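Local atomic coordinates of DUF4875 domain-containing protein (Desulfovibrio piger, PDB entry 4LG3), a protein that is of unknown function and carries a DUF4875 domain. Residues Q55-A58 / T59-A63; F141-G145 / S146-R150. One frame throughout, in Å; residues are numbered along the deposited sequence.

In the fold
Contact 1 (55-58 with 59-63) is buried and contact 2 (141-145 with 146-150) lies at the surface, on opposite sides of the chain's centre, with about 22 Å between their nearest atoms. The first joins successive turns of helix 53-71, which packs against the large mixed sheet; the second pairs the strands of a small hairpin between helices 125-137 and 149-160. They share no element. In the helix, small and branched apolar residues face strands and loops, and a threonine hydroxyl finds its acceptor in the backbone. In the hairpin, polar side chains at or near the surface supplement the backbone pairing, and an aspartate caps the next helix.

Contact 1: Q55-A58 / T59-A63; sequences QLAA and TVIAA
Thr-59 turns its hydroxyl back onto the carbonyl of Gln-55, one turn earlier in helix 53-71, an alpha helix packed on the mixed sheet. With chi1 at -58°, OG1 lies beside the residue's own backbone N and donates to Gln-55 O at 2.7 Å. Thr-59 N also donates to Gln-55 O, at 3.1 Å, and the two donors approach from opposite faces of the carbonyl plane. One oxygen thus takes both the helical N-H and the hydroxyl, which satisfies a buried threonine hydroxyl within the helix itself; OG1 is bonded by Gln-8 N as well. The methyl CG2, anti to the backbone N, suits the apolar side, where Thr-59 touches Ile-31 and Leu-33 of strand 26-36.

At the next position along the helix, Val-60 lays CG2 over the carbonyl oxygen of Ala-57, 3.2 Å away, while its side chain reaches Ile-78 and Leu-80 of strand 75-81. Leu-56, one turn before it, also meets Leu-80, so both residues pack against that strand.

Ile-61 lies over Ala-57, whose methyl also touches Trp-181; a small residue suits a place shared by two larger neighbours. Ala-57 CB and Ile-61 CD1 come to 4.4 Å. The backbone bonds are uneven: that from Val-60 N to Leu-56 O is long and weak, whereas Ala-62 N donates to Ala-58 O at 3.0 Å. Ile-61 N meets Ala-57 O at 2.9 Å, and the same oxygen has Ile-61 CG1 only 3.2 Å away.

Contact 2: F141-G145 / S146-R150; sequences FQVDG and STDER
Val-143 and Ser-146 face each other across a two-residue turn, and backbone hydrogen bonds form the first group of interactions. Val-143 N donates to Ser-146 O at 2.8 Å, whereas the return bond from Ser-146 N to Val-143 O is longer, 3.3 Å, with its donor well above the carbonyl plane. Farther from the turn, Asp-148 N meets Phe-141 O at 2.8 Å in a nearly straight bond, and Thr-147 CA adds a CH...O contact to that oxygen.

Side-chain hydrogen bonds reinforce the pairing. Ser-146 OG sits between its backbone N and carbonyl carbon (chi1 43°), from where it donates to Val-143 O at 3.1 Å, nearly head-on to the carbonyl; a short hydroxyl suits this reach. Within the non-hydrogen-bonded pair it forms with Thr-147, Gln-142 bends at chi2 (-55°) and sends NE2 to Thr-147 OG1, 2.8 Å away and in the plane of the amide. The same NE2 also donates to Arg-138 O, so two acceptors fix the amide's rotation.

Apolar contact is slight: Val-143 CG2 lies 4.0 Å from Asp-148 CB, the two side chains running side by side. Phe-141 instead packs on Leu-152 and Ala-155 of helix 149-160. At the start of that helix, Asp-148 is the N-cap, its carboxylate capping a backbone N-H and pairing with Arg-151 in a salt bridge.

Asp-144 and Gly-145 both have positive phi, which glycine, lacking a side chain, adopts readily and aspartate tolerates; the turn is close to type I', characteristic of tight two-residue beta hairpins.

Contact 1: Q55-A58 / T59-A63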
ATOM      1  N   GLN A  55      -2.311 -12.172  -5.224  1.00 47.86           N
ATOM      2  CA  GLN A  55      -3.553 -11.416  -5.071  1.00 45.71           C
ATOM      3  C   GLN A  55      -3.275  -9.925  -4.845  1.00 47.84           C
ATOM      4  O   GLN A  55      -3.990  -9.092  -5.391  1.00 46.93           O
ATOM      5  CB  GLN A  55      -4.371 -11.991  -3.928  1.00 47.46           C
ATOM      6  CG  GLN A  55      -5.098 -13.267  -4.329  1.00 55.93           C
ATOM      7  CD  GLN A  55      -5.717 -13.982  -3.163  1.00 71.03           C
ATOM      8  OE1 GLN A  55      -5.321 -13.808  -2.011  1.00 63.49           O
ATOM      9  NE2 GLN A  55      -6.702 -14.819  -3.436  1.00 66.46           N
ATOM     10  N   LEU A  56      -2.216  -9.594  -4.080  1.00 42.65           N
ATOM     11  CA  LEU A  56      -1.807  -8.217  -3.829  1.00 39.86           C
ATOM     12  C   LEU A  56      -1.355  -7.558  -5.135  1.00 43.94           C
ATOM     13  O   LEU A  56      -1.745  -6.430  -5.420  1.00 41.74           O
ATOM     14  CB  LEU A  56      -0.690  -8.142  -2.752  1.00 39.09           C
ATOM     15  CG  LEU A  56      -1.058  -8.627  -1.316  1.00 41.99           C
ATOM     16  CD1 LEU A  56       0.166  -8.652  -0.437  1.00 41.53           C
ATOM     17  CD2 LEU A  56      -2.144  -7.763  -0.690  1.00 38.31           C
ATOM     18  N   ALA A  57      -0.563  -8.280  -5.945  1.00 43.78           N
ATOM     19  CA  ALA A  57      -0.091  -7.840  -7.264  1.00 43.28           C
ATOM     20  C   ALA A  57      -1.274  -7.650  -8.230  1.00 47.03           C
ATOM     21  O   ALA A  57      -1.373  -6.603  -8.859  1.00 46.47           O
ATOM     22  CB  ALA A  57       0.899  -8.847  -7.832  1.00 44.91           C
ATOM     23  N   ALA A  58      -2.200  -8.625  -8.287  1.00 43.98           N
ATOM     24  CA  ALA A  58      -3.389  -8.570  -9.148  1.00 43.79           C
ATOM     25  C   ALA A  58      -4.265  -7.363  -8.821  1.00 46.08           C
ATOM     26  O   ALA A  58      -4.884  -6.815  -9.728  1.00 45.76           O
ATOM     27  CB  ALA A  58      -4.202  -9.842  -9.020  1.00 45.64           C
ATOM     28  N   THR A  59      -4.286  -6.932  -7.540  1.00 40.38           N
ATOM     29  CA  THR A  59      -5.074  -5.793  -7.068  1.00 38.16           C
ATOM     30  C   THR A  59      -4.517  -4.478  -7.655  1.00 40.65           C
ATOM     31  O   THR A  59      -5.289  -3.675  -8.197  1.00 40.42           O
ATOM     32  CB  THR A  59      -5.109  -5.792  -5.528  1.00 43.39           C
ATOM     33  OG1 THR A  59      -5.653  -7.032  -5.100  1.00 44.56           O
ATOM     34  CG2 THR A  59      -5.968  -4.657  -4.940  1.00 38.18           C
ATOM     35  N   VAL A  60      -3.187  -4.282  -7.576  1.00 35.17           N
ATOM     36  CA  VAL A  60      -2.546  -3.067  -8.074  1.00 35.45           C
ATOM     37  C   VAL A  60      -2.540  -3.058  -9.600  1.00 42.91           C
ATOM     38  O   VAL A  60      -2.733  -1.988 -10.182  1.00 44.02           O
ATOM     39  CB  VAL A  60      -1.139  -2.747  -7.454  1.00 37.61           C
ATOM     40  CG1 VAL A  60      -1.274  -2.350  -5.972  1.00 35.72           C
ATOM     41  CG2 VAL A  60      -0.148  -3.898  -7.636  1.00 37.70           C
ATOM     42  N   ILE A  61      -2.387  -4.243 -10.244  1.00 40.79           N
ATOM     43  CA  ILE A  61      -2.457  -4.368 -11.701  1.00 40.18           C
ATOM     44  C   ILE A  61      -3.839  -3.910 -12.168  1.00 43.63           C
ATOM     45  O   ILE A  61      -3.903  -3.049 -13.030  1.00 45.04           O
ATOM     46  CB  ILE A  61      -2.094  -5.804 -12.200  1.00 44.24           C
ATOM     47  CG1 ILE A  61      -0.582  -6.106 -11.934  1.00 45.15           C
ATOM     48  CG2 ILE A  61      -2.413  -5.988 -13.705  1.00 42.24           C
ATOM     49  CD1 ILE A  61      -0.215  -7.627 -11.912  1.00 45.25           C
ATOM     50  N   ALA A  62      -4.926  -4.435 -11.572  1.00 40.58           N
ATOM     51  CA  ALA A  62      -6.321  -4.116 -11.921  1.00 40.46           C
ATOM     52  C   ALA A  62      -6.652  -2.662 -11.654  1.00 45.53           C
ATOM     53  O   ALA A  62      -7.358  -2.065 -12.451  1.00 45.74           O
ATOM     54  CB  ALA A  62      -7.280  -5.003 -11.148  1.00 41.49           C
ATOM     55  N   ALA A  63      -6.145  -2.081 -10.540  1.00 41.80           N
ATOM     56  CA  ALA A  63      -6.370  -0.682 -10.222  1.00 39.47           C
ATOM     57  C   ALA A  63      -5.670   0.202 -11.267  1.00 44.49           C
ATOM     58  O   ALA A  63      -6.294   1.135 -11.774  1.00 45.62           O
ATOM     59  CB  ALA A  63      -5.869  -0.383  -8.824  1.00 38.86           C
TER

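Contact 2: F141-G145 / S146-R150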
ATOM      1  N   PHE A 141       6.828  10.261  21.402  1.00 72.22           N
ATOM      2  CA  PHE A 141       8.083   9.542  21.608  1.00 72.90           C
ATOM      3  C   PHE A 141       9.205  10.089  20.701  1.00 75.01           C
ATOM      4  O   PHE A 141      10.121   9.344  20.321  1.00 74.34           O
ATOM      5  CB  PHE A 141       7.863   8.025  21.367  1.00 73.68           C
ATOM      6  CG  PHE A 141       6.974   7.390  22.409  1.00 77.04           C
ATOM      7  CD1 PHE A 141       5.591   7.420  22.278  1.00 79.31           C
ATOM      8  CD2 PHE A 141       7.516   6.817  23.556  1.00 82.28           C
ATOM      9  CE1 PHE A 141       4.764   6.882  23.273  1.00 82.05           C
ATOM     10  CE2 PHE A 141       6.687   6.264  24.544  1.00 86.42           C
ATOM     11  CZ  PHE A 141       5.317   6.295  24.392  1.00 83.25           C
ATOM     12  N   GLN A 142       9.155  11.394  20.389  1.00 70.36           N
ATOM     13  CA  GLN A 142      10.178  12.020  19.553  1.00 69.63           C
ATOM     14  C   GLN A 142      11.338  12.515  20.407  1.00 78.46           C
ATOM     15  O   GLN A 142      11.124  13.287  21.341  1.00 81.29           O
ATOM     16  CB  GLN A 142       9.594  13.163  18.705  1.00 69.37           C
ATOM     17  CG  GLN A 142       8.661  12.696  17.588  1.00 71.39           C
ATOM     18  CD  GLN A 142       9.305  11.690  16.664  1.00 78.57           C
ATOM     19  OE1 GLN A 142      10.259  11.985  15.931  1.00 76.98           O
ATOM     20  NE2 GLN A 142       8.814  10.467  16.722  1.00 62.66           N
ATOM     21  N   VAL A 143      12.557  12.025  20.126  1.00 75.70           N
ATOM     22  CA  VAL A 143      13.775  12.408  20.840  1.00 79.45           C
ATOM     23  C   VAL A 143      14.853  12.722  19.796  1.00 85.21           C
ATOM     24  O   VAL A 143      15.307  11.811  19.088  1.00 84.50           O
ATOM     25  CB  VAL A 143      14.266  11.353  21.882  1.00 85.58           C
ATOM     26  CG1 VAL A 143      15.513  11.843  22.614  1.00 88.67           C
ATOM     27  CG2 VAL A 143      13.175  10.978  22.885  1.00 86.32           C
ATOM     28  N   ASP A 144      15.250  14.013  19.708  1.00 83.23           N
ATOM     29  CA  ASP A 144      16.262  14.567  18.798  1.00 83.17           C
ATOM     30  C   ASP A 144      15.955  14.248  17.331  1.00 83.20           C
ATOM     31  O   ASP A 144      16.818  13.733  16.614  1.00 83.43           O
ATOM     32  CB  ASP A 144      17.684  14.091  19.177  1.00 87.46           C
ATOM     33  CG  ASP A 144      18.137  14.519  20.559  1.00104.10           C
ATOM     34  OD1 ASP A 144      18.025  15.727  20.873  1.00106.72           O
ATOM     35  OD2 ASP A 144      18.635  13.650  21.317  1.00111.85           O
ATOM     36  N   GLY A 145      14.721  14.550  16.915  1.00 76.69           N
ATOM     37  CA  GLY A 145      14.236  14.335  15.552  1.00 72.92           C
ATOM     38  C   GLY A 145      14.017  12.895  15.129  1.00 73.49           C
ATOM     39  O   GLY A 145      13.838  12.618  13.938  1.00 69.74           O
ATOM     40  N   SER A 146      14.037  11.958  16.085  1.00 71.68           N
ATOM     41  CA  SER A 146      13.819  10.543  15.775  1.00 69.99           C
ATOM     42  C   SER A 146      12.972   9.872  16.851  1.00 73.92           C
ATOM     43  O   SER A 146      12.991  10.287  18.014  1.00 76.98           O
ATOM     44  CB  SER A 146      15.139   9.806  15.587  1.00 73.77           C
ATOM     45  OG  SER A 146      16.060  10.191  16.594  1.00 89.70           O
ATOM     46  N   THR A 147      12.200   8.853  16.447  1.00 66.74           N
ATOM     47  CA  THR A 147      11.339   8.097  17.347  1.00 66.30           C
ATOM     48  C   THR A 147      12.201   7.256  18.286  1.00 70.42           C
ATOM     49  O   THR A 147      13.103   6.546  17.828  1.00 69.83           O
ATOM     50  CB  THR A 147      10.373   7.211  16.535  1.00 71.96           C
ATOM     51  OG1 THR A 147       9.573   8.016  15.666  1.00 75.17           O
ATOM     52  CG2 THR A 147       9.477   6.347  17.412  1.00 69.02           C
ATOM     53  N   ASP A 148      11.912   7.330  19.594  1.00 67.30           N
ATOM     54  CA  ASP A 148      12.551   6.484  20.594  1.00 68.72           C
ATOM     55  C   ASP A 148      11.818   5.135  20.488  1.00 70.94           C
ATOM     56  O   ASP A 148      10.785   4.924  21.144  1.00 72.18           O
ATOM     57  CB  ASP A 148      12.465   7.139  21.990  1.00 73.37           C
ATOM     58  CG  ASP A 148      13.063   6.360  23.146  1.00 85.26           C
ATOM     59  OD1 ASP A 148      13.457   5.180  22.941  1.00 85.62           O
ATOM     60  OD2 ASP A 148      13.117   6.916  24.258  1.00 94.36           O
ATOM     61  N   GLU A 149      12.308   4.266  19.574  1.00 63.86           N
ATOM     62  CA  GLU A 149      11.701   2.975  19.258  1.00 62.50           C
ATOM     63  C   GLU A 149      11.543   2.081  20.488  1.00 71.73           C
ATOM     64  O   GLU A 149      10.484   1.473  20.654  1.00 70.14           O
ATOM     65  CB  GLU A 149      12.498   2.246  18.173  1.00 62.26           C
ATOM     66  CG  GLU A 149      12.186   2.760  16.776  1.00 62.68           C
ATOM     67  CD  GLU A 149      13.033   2.134  15.693  1.00 71.37           C
ATOM     68  OE1 GLU A 149      12.722   0.997  15.277  1.00 76.53           O
ATOM     69  OE2 GLU A 149      14.025   2.770  15.276  1.00 74.57           O
ATOM     70  N   ARG A 150      12.585   2.033  21.356  1.00 72.74           N
ATOM     71  CA  ARG A 150      12.639   1.241  22.588  1.00 76.27           C
ATOM     72  C   ARG A 150      11.418   1.523  23.480  1.00 81.83           C
ATOM     73  O   ARG A 150      10.700   0.590  23.848  1.00 82.79           O
ATOM     74  CB  ARG A 150      13.945   1.545  23.357  1.00 80.14           C
ATOM     75  CG  ARG A 150      14.282   0.533  24.440  1.00 91.92           C
ATOM     76  CD  ARG A 150      15.203   1.149  25.473  1.00107.23           C
ATOM     77  NE  ARG A 150      14.523   2.136  26.318  1.00118.30           N
ATOM     78  CZ  ARG A 150      14.718   2.255  27.630  1.00137.80           C
ATOM     79  NH1 ARG A 150      15.571   1.454  28.258  1.00125.78           N
ATOM     80  NH2 ARG A 150      14.065   3.178  28.324  1.00128.37           N
TER